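Local coordinates for protein type IV pilus biogenesis factor PilY1 (Pseudomonas aeruginosa, PDB 3HX6) that primes type IV pilus assembly, probably counteracts pilus retraction, apparently under calcium control, supports twitching motility and adheres to host cells, its C-terminal part folding as a modified beta-propeller, at residues 314-319 against 367-372; 324-329 against 362-367. The protein carries 3 engineered substitutions. All coordinates share one frame; numbering follows the deposited sequence.

Interaction 1 of 2, residues 314-319 against 367-372; sequences PLYSAV and TLYGIW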
ATOM      1  N   PRO A 314       6.077  39.442   4.863  1.00 16.94           N
ATOM      2  CA  PRO A 314       5.499  38.100   4.982  1.00 15.94           C
ATOM      3  C   PRO A 314       4.448  37.902   3.896  1.00 16.68           C
ATOM      4  O   PRO A 314       3.857  38.869   3.406  1.00 16.04           O
ATOM      5  CB  PRO A 314       4.896  38.111   6.385  1.00 17.98           C
ATOM      6  CG  PRO A 314       4.450  39.557   6.531  1.00 18.36           C
ATOM      7  CD  PRO A 314       5.634  40.316   5.965  1.00 16.00           C
ATOM      8  N   LEU A 315       4.225  36.654   3.500  1.00 15.67           N
ATOM      9  CA  LEU A 315       3.224  36.367   2.480  1.00 14.35           C
ATOM     10  C   LEU A 315       1.866  36.829   2.992  1.00 13.29           C
ATOM     11  O   LEU A 315       1.015  37.284   2.224  1.00 12.78           O
ATOM     12  CB  LEU A 315       3.153  34.861   2.210  1.00 13.17           C
ATOM     13  CG  LEU A 315       2.124  34.396   1.177  1.00 11.52           C
ATOM     14  CD1 LEU A 315       2.634  34.714  -0.239  1.00 11.75           C
ATOM     15  CD2 LEU A 315       1.902  32.900   1.321  1.00 11.31           C
ATOM     16  N   TYR A 316       1.682  36.711   4.303  1.00 13.97           N
ATOM     17  CA  TYR A 316       0.417  37.051   4.937  1.00 13.79           C
ATOM     18  C   TYR A 316       0.604  37.225   6.450  1.00 14.38           C
ATOM     19  O   TYR A 316       1.565  36.712   7.030  1.00 12.84           O
ATOM     20  CB  TYR A 316      -0.572  35.907   4.658  1.00 14.08           C
ATOM     21  CG  TYR A 316      -2.011  36.185   5.016  1.00 15.23           C
ATOM     22  CD1 TYR A 316      -2.550  35.762   6.234  1.00 14.87           C
ATOM     23  CD2 TYR A 316      -2.833  36.897   4.141  1.00 15.11           C
ATOM     24  CE1 TYR A 316      -3.884  36.046   6.571  1.00 15.43           C
ATOM     25  CE2 TYR A 316      -4.159  37.184   4.467  1.00 15.31           C
ATOM     26  CZ  TYR A 316      -4.677  36.759   5.675  1.00 15.91           C
ATOM     27  OH  TYR A 316      -5.989  37.053   5.977  1.00 17.64           O
ATOM     28  N   SER A 317      -0.301  37.970   7.078  1.00 13.93           N
ATOM     29  CA  SER A 317      -0.273  38.173   8.527  1.00 13.22           C
ATOM     30  C   SER A 317      -1.682  37.864   9.019  1.00 15.18           C
ATOM     31  O   SER A 317      -2.632  38.595   8.723  1.00 15.83           O
ATOM     32  CB  SER A 317       0.106  39.609   8.875  1.00 12.69           C
ATOM     33  OG  SER A 317       1.458  39.865   8.552  1.00 15.04           O
ATOM     34  N   ALA A 318      -1.802  36.769   9.761  1.00 13.97           N
ATOM     35  CA  ALA A 318      -3.080  36.298  10.277  1.00 15.25           C
ATOM     36  C   ALA A 318      -3.620  37.017  11.510  1.00 15.25           C
ATOM     37  O   ALA A 318      -2.956  37.092  12.542  1.00 15.06           O
ATOM     38  CB  ALA A 318      -2.986  34.790  10.566  1.00 12.25           C
ATOM     39  N   VAL A 319      -4.840  37.530  11.383  1.00 16.17           N
ATOM     40  CA  VAL A 319      -5.527  38.205  12.477  1.00 16.12           C
ATOM     41  C   VAL A 319      -6.962  37.694  12.482  1.00 16.04           C
ATOM     42  O   VAL A 319      -7.512  37.357  11.426  1.00 16.79           O
ATOM     43  CB  VAL A 319      -5.548  39.747  12.299  1.00 17.75           C
ATOM     44  CG1 VAL A 319      -4.125  40.289  12.307  1.00 17.40           C
ATOM     45  CG2 VAL A 319      -6.263  40.122  11.002  1.00 18.44           C
ATOM     46  N   THR A 367      -8.088  30.203  12.836  1.00 14.34           N
ATOM     47  CA  THR A 367      -8.491  30.123  11.443  1.00 13.18           C
ATOM     48  C   THR A 367      -7.603  29.287  10.536  1.00 13.97           C
ATOM     49  O   THR A 367      -6.417  29.113  10.805  1.00 12.83           O
ATOM     50  CB  THR A 367      -8.546  31.568  10.869  1.00 12.55           C
ATOM     51  OG1 THR A 367      -9.289  32.406  11.768  1.00 12.83           O
ATOM     52  CG2 THR A 367      -9.184  31.598   9.495  1.00 11.42           C
ATOM     53  N   LEU A 368      -8.198  28.778   9.460  1.00 12.99           N
ATOM     54  CA  LEU A 368      -7.469  28.020   8.445  1.00 12.44           C
ATOM     55  C   LEU A 368      -7.449  28.948   7.238  1.00 13.35           C
ATOM     56  O   LEU A 368      -8.496  29.444   6.820  1.00 14.89           O
ATOM     57  CB  LEU A 368      -8.196  26.730   8.063  1.00 11.66           C
ATOM     58  CG  LEU A 368      -7.392  25.886   7.060  1.00 11.08           C
ATOM     59  CD1 LEU A 368      -6.063  25.463   7.702  1.00 10.45           C
ATOM     60  CD2 LEU A 368      -8.207  24.652   6.636  1.00  9.70           C
ATOM     61  N   TYR A 369      -6.264  29.189   6.687  1.00 12.54           N
ATOM     62  CA  TYR A 369      -6.124  30.074   5.539  1.00 12.85           C
ATOM     63  C   TYR A 369      -5.552  29.381   4.320  1.00 12.81           C
ATOM     64  O   TYR A 369      -4.769  28.439   4.435  1.00 14.15           O
ATOM     65  CB  TYR A 369      -5.188  31.252   5.858  1.00 12.36           C
ATOM     66  CG  TYR A 369      -5.667  32.180   6.948  1.00 14.39           C
ATOM     67  CD1 TYR A 369      -5.270  31.995   8.270  1.00 12.31           C
ATOM     68  CD2 TYR A 369      -6.511  33.253   6.654  1.00 12.46           C
ATOM     69  CE1 TYR A 369      -5.699  32.855   9.277  1.00 14.49           C
ATOM     70  CE2 TYR A 369      -6.951  34.119   7.652  1.00 14.39           C
ATOM     71  CZ  TYR A 369      -6.542  33.916   8.960  1.00 13.77           C
ATOM     72  OH  TYR A 369      -6.971  34.764   9.950  1.00 14.80           O
ATOM     73  N   GLY A 370      -5.944  29.888   3.156  1.00 11.99           N
ATOM     74  CA  GLY A 370      -5.444  29.396   1.890  1.00 10.94           C
ATOM     75  C   GLY A 370      -5.034  30.656   1.144  1.00 13.62           C
ATOM     76  O   GLY A 370      -5.890  31.376   0.634  1.00 11.64           O
ATOM     77  N   ILE A 371      -3.733  30.935   1.085  1.00 13.79           N
ATOM     78  CA  ILE A 371      -3.233  32.136   0.421  1.00 13.15           C
ATOM     79  C   ILE A 371      -2.493  31.853  -0.886  1.00 12.88           C
ATOM     80  O   ILE A 371      -1.613  31.003  -0.950  1.00 10.23           O
ATOM     81  CB  ILE A 371      -2.275  32.920   1.345  1.00 12.19           C
ATOM     82  CG1 ILE A 371      -2.982  33.277   2.652  1.00 13.24           C
ATOM     83  CG2 ILE A 371      -1.785  34.183   0.632  1.00 14.49           C
ATOM     84  CD1 ILE A 371      -4.208  34.150   2.482  1.00  7.29           C
ATOM     85  N   TRP A 372      -2.834  32.597  -1.927  1.00 12.40           N
ATOM     86  CA  TRP A 372      -2.199  32.401  -3.220  1.00 13.48           C
ATOM     87  C   TRP A 372      -0.825  33.052  -3.321  1.00 12.54           C
ATOM     88  O   TRP A 372      -0.704  34.267  -3.225  1.00 14.61           O
ATOM     89  CB  TRP A 372      -3.097  32.956  -4.323  1.00 14.17           C
ATOM     90  CG  TRP A 372      -2.675  32.604  -5.717  1.00 17.16           C
ATOM     91  CD1 TRP A 372      -1.667  31.758  -6.089  1.00 16.73           C
ATOM     92  CD2 TRP A 372      -3.302  33.036  -6.930  1.00 15.70           C
ATOM     93  NE1 TRP A 372      -1.633  31.635  -7.454  1.00 15.84           N
ATOM     94  CE2 TRP A 372      -2.626  32.406  -7.997  1.00 16.89           C
ATOM     95  CE3 TRP A 372      -4.375  33.892  -7.218  1.00 17.63           C
ATOM     96  CZ2 TRP A 372      -2.988  32.605  -9.338  1.00 17.79           C
ATOM     97  CZ3 TRP A 372      -4.736  34.093  -8.554  1.00 17.50           C
ATOM     98  CH2 TRP A 372      -4.042  33.450  -9.595  1.00 17.38           C
TER
HETATM   99  O   HOH W   1      -6.339  37.224   8.609  1.00 14.16           O
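Tyr316 and Ile371 meet where two neighbouring blades of the PilY1 beta-propeller lie face to face: 314-319 ends strand 307-317, the outermost strand of one four-stranded blade, and 367-372 is an inner strand of the next sheet. No clear direct hydrogen bond joins the two segments; side chains fill the gap. A classic beta bulge, in which Leu315 and Tyr316 both face Leu277, lets these consecutive residues point toward the second blade. Among the apolar contacts, Ile371 CD1 lies over one face of the Tyr316 ring, 3.8 Å from its centroid and 24° off the normal, a CH-pi contact. The other branch of Ile371 serves Leu315: CG2, set anti to the backbone N, comes within 4.0 Å of Leu315 CG. Leu392 of strand 392-405 touches Tyr316, Tyr369 and Ile371.

The aromatic pair Tyr316 and Tyr369 is oblique, with planes at 48° and centroids 5.1 Å apart. Tyr316 CE1 sits above one face of the Tyr369 ring toward its rim, while Thr367 CG2 covers the opposite face. Ala318 CB approaches the same ring obliquely, 3.6 Å from CE1 of Tyr369.

Polar contacts gather at the hydroxyl ends. Tyr369 OH is held by Gln326 NE2 and Arg389 NH2, which leaves this buried oxygen well satisfied; Arg389 NE additionally bonds Val319 O. One water bridges the blades: it lies 2.7 Å from Tyr316 OH and 2.9 Å from Tyr369 OH, and it accepts from Val319 N at 3.2 Å.

Interaction 2 of 2, residues 324-329 against 362-367; sequences AAQAIT and TSRAQT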
ATOM      1  N   ALA A 324      -7.105  40.883  15.871  1.00 21.14           N
ATOM      2  CA  ALA A 324      -6.055  40.432  16.778  1.00 20.03           C
ATOM      3  C   ALA A 324      -5.214  39.338  16.123  1.00 19.61           C
ATOM      4  O   ALA A 324      -5.749  38.433  15.476  1.00 17.93           O
ATOM      5  CB  ALA A 324      -6.670  39.913  18.069  1.00 20.72           C
ATOM      6  N   ALA A 325      -3.900  39.433  16.300  1.00 17.81           N
ATOM      7  CA  ALA A 325      -2.946  38.485  15.736  1.00 17.31           C
ATOM      8  C   ALA A 325      -3.232  37.049  16.146  1.00 17.42           C
ATOM      9  O   ALA A 325      -3.587  36.788  17.286  1.00 18.86           O
ATOM     10  CB  ALA A 325      -1.532  38.866  16.167  1.00 17.35           C
ATOM     11  N   GLN A 326      -3.059  36.119  15.211  1.00 16.92           N
ATOM     12  CA  GLN A 326      -3.281  34.698  15.472  1.00 15.37           C
ATOM     13  C   GLN A 326      -1.975  33.937  15.282  1.00 15.55           C
ATOM     14  O   GLN A 326      -1.450  33.871  14.174  1.00 13.58           O
ATOM     15  CB  GLN A 326      -4.312  34.129  14.502  1.00 14.49           C
ATOM     16  CG  GLN A 326      -5.713  34.649  14.689  1.00 14.68           C
ATOM     17  CD  GLN A 326      -6.599  34.264  13.533  1.00 16.69           C
ATOM     18  OE1 GLN A 326      -7.701  33.738  13.721  1.00 16.38           O
ATOM     19  NE2 GLN A 326      -6.124  34.525  12.320  1.00 11.04           N
ATOM     20  N   ALA A 327      -1.463  33.354  16.356  1.00 15.72           N
ATOM     21  CA  ALA A 327      -0.222  32.601  16.279  1.00 16.27           C
ATOM     22  C   ALA A 327      -0.367  31.410  15.341  1.00 16.36           C
ATOM     23  O   ALA A 327      -1.444  30.818  15.230  1.00 15.85           O
ATOM     24  CB  ALA A 327       0.174  32.114  17.666  1.00 16.62           C
ATOM     25  N   ILE A 328       0.722  31.071  14.663  1.00 15.59           N
ATOM     26  CA  ILE A 328       0.747  29.924  13.766  1.00 15.44           C
ATOM     27  C   ILE A 328       1.789  28.972  14.326  1.00 16.81           C
ATOM     28  O   ILE A 328       2.953  29.351  14.509  1.00 15.07           O
ATOM     29  CB  ILE A 328       1.147  30.317  12.339  1.00 15.86           C
ATOM     30  CG1 ILE A 328       0.088  31.252  11.752  1.00 12.29           C
ATOM     31  CG2 ILE A 328       1.320  29.053  11.481  1.00 13.40           C
ATOM     32  CD1 ILE A 328       0.525  31.968  10.501  1.00 12.96           C
ATOM     33  N   THR A 329       1.357  27.745  14.602  1.00 15.25           N
ATOM     34  CA  THR A 329       2.213  26.714  15.165  1.00 14.35           C
ATOM     35  C   THR A 329       2.527  25.632  14.144  1.00 15.35           C
ATOM     36  O   THR A 329       3.680  25.238  13.972  1.00 12.31           O
ATOM     37  CB  THR A 329       1.525  26.022  16.364  1.00 14.69           C
ATOM     38  OG1 THR A 329       1.325  26.964  17.417  1.00 19.61           O
ATOM     39  CG2 THR A 329       2.372  24.873  16.868  1.00 17.32           C
ATOM     40  N   THR A 362     -11.613  31.155  24.226  1.00 30.90           N
ATOM     41  CA  THR A 362     -12.854  31.327  23.484  1.00 30.59           C
ATOM     42  C   THR A 362     -13.205  32.784  23.228  1.00 29.84           C
ATOM     43  O   THR A 362     -14.363  33.109  22.985  1.00 31.98           O
ATOM     44  CB  THR A 362     -14.025  30.672  24.233  1.00 31.29           C
ATOM     45  OG1 THR A 362     -14.153  31.266  25.530  1.00 31.39           O
ATOM     46  CG2 THR A 362     -13.785  29.184  24.394  1.00 30.31           C
ATOM     47  N   SER A 363     -12.208  33.661  23.279  1.00 29.36           N
ATOM     48  CA  SER A 363     -12.441  35.083  23.060  1.00 28.60           C
ATOM     49  C   SER A 363     -12.371  35.403  21.574  1.00 28.34           C
ATOM     50  O   SER A 363     -12.759  36.487  21.135  1.00 29.20           O
ATOM     51  CB  SER A 363     -11.387  35.913  23.796  1.00 30.03           C
ATOM     52  OG  SER A 363     -10.111  35.758  23.191  1.00 30.62           O
ATOM     53  N   ARG A 364     -11.871  34.444  20.804  1.00 26.91           N
ATOM     54  CA  ARG A 364     -11.717  34.617  19.365  1.00 24.28           C
ATOM     55  C   ARG A 364     -11.588  33.261  18.692  1.00 21.95           C
ATOM     56  O   ARG A 364     -11.307  32.255  19.341  1.00 17.93           O
ATOM     57  CB  ARG A 364     -10.462  35.455  19.079  1.00 27.44           C
ATOM     58  CG  ARG A 364      -9.481  35.480  20.251  1.00 30.02           C
ATOM     59  CD  ARG A 364      -8.124  34.902  19.908  1.00 30.86           C
ATOM     60  NE  ARG A 364      -7.522  35.658  18.826  1.00 32.22           N
ATOM     61  CZ  ARG A 364      -6.233  35.652  18.521  1.00 28.11           C
ATOM     62  NH1 ARG A 364      -5.371  34.922  19.221  1.00 23.56           N
ATOM     63  NH2 ARG A 364      -5.817  36.394  17.510  1.00 29.55           N
ATOM     64  N   ALA A 365     -11.792  33.247  17.384  1.00 19.22           N
ATOM     65  CA  ALA A 365     -11.690  32.022  16.614  1.00 19.19           C
ATOM     66  C   ALA A 365     -10.306  31.895  16.000  1.00 19.69           C
ATOM     67  O   ALA A 365      -9.667  32.898  15.677  1.00 21.17           O
ATOM     68  CB  ALA A 365     -12.732  32.020  15.510  1.00 17.77           C
ATOM     69  N   GLN A 366      -9.838  30.658  15.875  1.00 18.81           N
ATOM     70  CA  GLN A 366      -8.569  30.396  15.224  1.00 17.61           C
ATOM     71  C   GLN A 366      -9.017  30.181  13.780  1.00 17.70           C
ATOM     72  O   GLN A 366     -10.206  29.976  13.527  1.00 14.34           O
ATOM     73  CB  GLN A 366      -7.886  29.162  15.810  1.00 17.62           C
ATOM     74  CG  GLN A 366      -7.344  29.405  17.210  1.00 17.44           C
ATOM     75  CD  GLN A 366      -6.531  30.688  17.306  1.00 20.82           C
ATOM     76  OE1 GLN A 366      -5.619  30.926  16.511  1.00 19.94           O
ATOM     77  NE2 GLN A 366      -6.859  31.523  18.283  1.00 21.87           N
ATOM     78  N   THR A 367      -8.088  30.203  12.836  1.00 14.34           N
ATOM     79  CA  THR A 367      -8.491  30.123  11.443  1.00 13.18           C
ATOM     80  C   THR A 367      -7.603  29.287  10.536  1.00 13.97           C
ATOM     81  O   THR A 367      -6.417  29.113  10.805  1.00 12.83           O
ATOM     82  CB  THR A 367      -8.546  31.568  10.869  1.00 12.55           C
ATOM     83  OG1 THR A 367      -9.289  32.406  11.768  1.00 12.83           O
ATOM     84  CG2 THR A 367      -9.184  31.598   9.495  1.00 11.42           C
TER
HETATM   85  O   HOH W   2      -3.273  31.219  18.007  1.00 24.42           O
HETATM   86  O   HOH W   3      -2.188  34.189  19.200  1.00 28.67           O
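Two propeller loops meet here, the link from strand 307-317 to strand 333-336, which carries 324-329 from one blade into the next, and the end of the loop joining strands 343-348 and 367-373 within that next blade. The extended side chain of Gln326 crosses to the other loop. Its CG stands beside the backbone N (chi1 -68°) and the chain runs straight on beyond it (chi2 168°), which brings the amide to the start of strand 367-373. Gln326 OE1 lies 2.8 Å from Thr367 OG1, but Asp437 OD1 competes for the one hydroxyl proton. The same oxygen stands 2.9 Å from Ala365 O, two acceptors without a bond between them. The NE2 end of the amide bonds Tyr369 OH.

Arg364 bends at chi2 and chi3 and runs antiparallel to Gln326, its guanidinium turned 50° from the amide. Its NE forms a salt bridge with Asp320 OD2, whose OD1 accepts from Ala324 N. The edge of the guanidinium is turned to the carbonyl of Ala324, but the bond from NH2 is weak and the placement of that nitrogen doubtful.

Water carries further polar links. One water accepts from Ala327 N at 3.1 Å and from Arg364 NH1 at 3.3 Å. A second donates to Gln366 OE1 at 2.8 Å and weakly to Ala327 O; Thr349 OG1 also bonds that glutamine oxygen. The arrangement is that of an interblade connection in a beta-propeller, pinned to a loop of the blade it enters.

Both interactions join the same neighbouring propeller blades, and interaction 2 is nested within the chain segment that interaction 1 closes. Interaction 1 brings strands together through buried aromatic and aliphatic side chains with a single bridging water. Interaction 2 lies farther from the chain's centre, between loops, and relies on amide, guanidinium, hydroxyl and water contacts. Both are mostly buried; only interaction 2 has an exposed touching residue, Ala324. The two meet directly: Gln326 N lies 2.8 Å from Ala318 O, a probable hydrogen bond. Thr367 belongs to both segment pairs, and its hydroxyl lies between Gln326 of the loop and Asp437 of strand 433-437.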